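Local atomic coordinates of pesticidal crystal protein CRY4AA (PDB entry 2C9K), a protein that kills mosquito larvae by binding to midgut epithelial cells and bringing about their colloid-osmotic lysis. Residues A[430-435]-A[455-460]. Residues are numbered along the deposited sequence; the frame is centred on the assembly and turned at random.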
ATOM      1  N   TYR A 430      -0.051  14.810   0.416  1.00 20.40           N
ATOM      2  CA  TYR A 430       0.859  13.821   0.988  1.00 19.64           C
ATOM      3  C   TYR A 430       0.255  12.430   0.796  1.00 20.60           C
ATOM      4  O   TYR A 430      -0.955  12.253   0.919  1.00 20.29           O
ATOM      5  CB  TYR A 430       1.079  14.111   2.478  1.00 18.15           C
ATOM      6  CG  TYR A 430      -0.182  14.021   3.302  1.00 16.99           C
ATOM      7  CD1 TYR A 430      -0.474  12.879   4.041  1.00 16.54           C
ATOM      8  CD2 TYR A 430      -1.118  15.056   3.293  1.00 15.82           C
ATOM      9  CE1 TYR A 430      -1.672  12.769   4.745  1.00 14.82           C
ATOM     10  CE2 TYR A 430      -2.313  14.957   3.990  1.00 13.58           C
ATOM     11  CZ  TYR A 430      -2.584  13.812   4.710  1.00 14.39           C
ATOM     12  OH  TYR A 430      -3.777  13.699   5.384  1.00 18.42           O
ATOM     13  N   SER A 431       1.098  11.444   0.501  1.00 21.34           N
ATOM     14  CA  SER A 431       0.630  10.082   0.257  1.00 20.55           C
ATOM     15  C   SER A 431       0.734   9.143   1.454  1.00 20.98           C
ATOM     16  O   SER A 431       0.079   8.092   1.482  1.00 21.39           O
ATOM     17  CB  SER A 431       1.409   9.474  -0.898  1.00 21.07           C
ATOM     18  OG  SER A 431       2.778   9.371  -0.552  1.00 20.46           O
ATOM     19  N   HIS A 432       1.560   9.499   2.432  1.00 19.56           N
ATOM     20  CA  HIS A 432       1.716   8.649   3.605  1.00 20.03           C
ATOM     21  C   HIS A 432       1.772   9.466   4.879  1.00 18.42           C
ATOM     22  O   HIS A 432       2.099  10.645   4.847  1.00 18.45           O
ATOM     23  CB  HIS A 432       2.990   7.800   3.496  1.00 21.50           C
ATOM     24  CG  HIS A 432       2.923   6.717   2.458  1.00 22.68           C
ATOM     25  ND1 HIS A 432       2.926   6.978   1.104  1.00 22.15           N
ATOM     26  CD2 HIS A 432       2.888   5.368   2.581  1.00 22.78           C
ATOM     27  CE1 HIS A 432       2.898   5.837   0.438  1.00 22.10           C
ATOM     28  NE2 HIS A 432       2.877   4.846   1.311  1.00 22.48           N
ATOM     29  N   ILE A 433       1.438   8.826   5.996  1.00 18.14           N
ATOM     30  CA  ILE A 433       1.463   9.455   7.315  1.00 17.44           C
ATOM     31  C   ILE A 433       2.247   8.553   8.272  1.00 17.04           C
ATOM     32  O   ILE A 433       2.230   7.325   8.131  1.00 18.08           O
ATOM     33  CB  ILE A 433       0.038   9.633   7.899  1.00 17.37           C
ATOM     34  CG1 ILE A 433      -0.561   8.259   8.232  1.00 15.24           C
ATOM     35  CG2 ILE A 433      -0.840  10.425   6.923  1.00 11.74           C
ATOM     36  CD1 ILE A 433      -1.869   8.334   8.986  1.00 17.44           C
ATOM     37  N   LEU A 434       2.921   9.149   9.248  1.00 15.89           N
ATOM     38  CA  LEU A 434       3.697   8.360  10.203  1.00 16.36           C
ATOM     39  C   LEU A 434       2.762   7.451  10.989  1.00 15.00           C
ATOM     40  O   LEU A 434       1.671   7.864  11.365  1.00 18.55           O
ATOM     41  CB  LEU A 434       4.465   9.269  11.172  1.00 17.24           C
ATOM     42  CG  LEU A 434       5.429   8.452  12.037  1.00 18.65           C
ATOM     43  CD1 LEU A 434       6.546   7.917  11.156  1.00 20.34           C
ATOM     44  CD2 LEU A 434       5.994   9.297  13.161  1.00 20.79           C
ATOM     45  N   SER A 435       3.173   6.222  11.257  0.50 12.72           N
ATOM     46  CA  SER A 435       2.290   5.335  11.991  0.50 11.52           C
ATOM     47  C   SER A 435       2.932   4.672  13.194  0.50 12.59           C
ATOM     48  O   SER A 435       2.235   4.178  14.072  0.50 11.43           O
ATOM     49  CB  SER A 435       1.739   4.257  11.057  0.50  9.46           C
ATOM     50  OG  SER A 435       2.766   3.397  10.610  0.50  5.90           O
ATOM     51  N   TRP A 455       5.151   3.906   7.902  1.00 17.21           N
ATOM     52  CA  TRP A 455       4.289   4.799   7.151  1.00 18.26           C
ATOM     53  C   TRP A 455       3.112   4.049   6.555  1.00 18.41           C
ATOM     54  O   TRP A 455       3.290   3.021   5.918  1.00 18.96           O
ATOM     55  CB  TRP A 455       5.079   5.467   6.018  1.00 20.10           C
ATOM     56  CG  TRP A 455       6.240   6.290   6.483  1.00 19.98           C
ATOM     57  CD1 TRP A 455       7.533   5.888   6.606  1.00 18.20           C
ATOM     58  CD2 TRP A 455       6.197   7.654   6.928  1.00 20.48           C
ATOM     59  NE1 TRP A 455       8.302   6.914   7.102  1.00 19.77           N
ATOM     60  CE2 TRP A 455       7.505   8.008   7.310  1.00 20.37           C
ATOM     61  CE3 TRP A 455       5.177   8.609   7.040  1.00 20.40           C
ATOM     62  CZ2 TRP A 455       7.824   9.276   7.796  1.00 20.85           C
ATOM     63  CZ3 TRP A 455       5.496   9.872   7.523  1.00 20.26           C
ATOM     64  CH2 TRP A 455       6.807  10.192   7.894  1.00 19.78           C
ATOM     65  N   THR A 456       1.909   4.565   6.766  1.00 18.65           N
ATOM     66  CA  THR A 456       0.719   3.945   6.208  1.00 20.24           C
ATOM     67  C   THR A 456       0.177   4.858   5.112  1.00 21.54           C
ATOM     68  O   THR A 456       0.453   6.061   5.114  1.00 23.34           O
ATOM     69  CB  THR A 456      -0.355   3.716   7.285  1.00 20.35           C
ATOM     70  OG1 THR A 456      -0.560   4.921   8.032  1.00 22.83           O
ATOM     71  CG2 THR A 456       0.077   2.607   8.218  1.00 18.39           C
ATOM     72  N   HIS A 457      -0.580   4.300   4.173  1.00 21.48           N
ATOM     73  CA  HIS A 457      -1.116   5.111   3.080  1.00 23.07           C
ATOM     74  C   HIS A 457      -2.198   6.086   3.549  1.00 23.63           C
ATOM     75  O   HIS A 457      -3.138   5.689   4.245  1.00 24.36           O
ATOM     76  CB  HIS A 457      -1.688   4.220   1.986  1.00 21.87           C
ATOM     77  CG  HIS A 457      -1.819   4.913   0.670  1.00 21.13           C
ATOM     78  ND1 HIS A 457      -0.804   4.936  -0.260  1.00 21.62           N
ATOM     79  CD2 HIS A 457      -2.820   5.659   0.155  1.00 20.28           C
ATOM     80  CE1 HIS A 457      -1.176   5.668  -1.295  1.00 21.41           C
ATOM     81  NE2 HIS A 457      -2.396   6.119  -1.067  1.00 22.62           N
ATOM     82  N   SER A 458      -2.081   7.352   3.152  0.50 22.10           N
ATOM     83  CA  SER A 458      -3.047   8.368   3.568  0.50 21.75           C
ATOM     84  C   SER A 458      -4.433   8.214   2.945  0.50 21.76           C
ATOM     85  O   SER A 458      -5.267   9.114   3.037  0.50 22.01           O
ATOM     86  CB  SER A 458      -2.509   9.770   3.272  0.50 20.92           C
ATOM     87  OG  SER A 458      -2.465  10.022   1.884  1.00 21.02           O
ATOM     88  N   SER A 459      -4.682   7.077   2.310  1.00 22.30           N
ATOM     89  CA  SER A 459      -5.987   6.833   1.712  1.00 22.28           C
ATOM     90  C   SER A 459      -6.870   6.106   2.713  1.00 22.84           C
ATOM     91  O   SER A 459      -8.061   5.923   2.473  1.00 23.64           O
ATOM     92  CB  SER A 459      -5.862   5.975   0.456  1.00 22.01           C
ATOM     93  OG  SER A 459      -5.452   4.655   0.779  1.00 21.86           O
ATOM     94  N   VAL A 460      -6.278   5.687   3.827  1.00 22.32           N
ATOM     95  CA  VAL A 460      -7.014   4.969   4.862  1.00 22.93           C
ATOM     96  C   VAL A 460      -7.882   5.924   5.673  1.00 22.04           C
ATOM     97  O   VAL A 460      -7.445   7.008   6.040  1.00 22.15           O
ATOM     98  CB  VAL A 460      -6.049   4.223   5.801  1.00 25.27           C
ATOM     99  CG1 VAL A 460      -6.840   3.377   6.802  1.00 25.48           C
ATOM    100  CG2 VAL A 460      -5.094   3.356   4.976  1.00 24.82           C
TER
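Ile433 and Thr456 form an antiparallel hydrogen-bonded pair, joined by Ile433 N to Thr456 O and Thr456 N to Ile433 O, each 3.1 Å. The strand portions 432-435 and 455-457 run antiparallel, their N-to-C directions 138° apart and their axes 4.6 Å apart at closest. Beyond the last strand residue the pairing runs on into the turn that starts at His457: Ser458 N gives a straight 2.8 Å bond to Ser431 O, arriving from above the carbonyl plane, and Ser458 OG donates to Tyr430 O at 2.9 Å. CB of Ser458 also rests against CE1 of the Tyr430 ring. On one face of the sheet Leu434, its CG anti to the backbone N (chi1 -172°), lays CD1 over the six-membered ring of Trp455, 3.9 Å from the centroid, a CH-pi contact; its CB packs separately against CZ3. Ile433 and Thr456 share the other face, CG1 of the isoleucine against OG1 of the threonine. At His432 and His457 the side chains diverge, yet the rings still meet edge-to-face, the edge of His457 toward the face of His432, with planes at 69°. The carbonyl oxygen of Ser431 sits over the centre of the His457 ring. His432 is held at both nitrogens: ND1 donates in the ring plane to Ser431 OG, which also bonds Pro410 O, and NE2 accepts from Arg261 NH2. Helix 5-16 packs on both histidines, placing this end of the hairpin where the middle domain meets the N-terminal helical domain. With these two bonds His432 is probably the neutral ND1-H tautomer, and the arginine's charge would further oppose protonation.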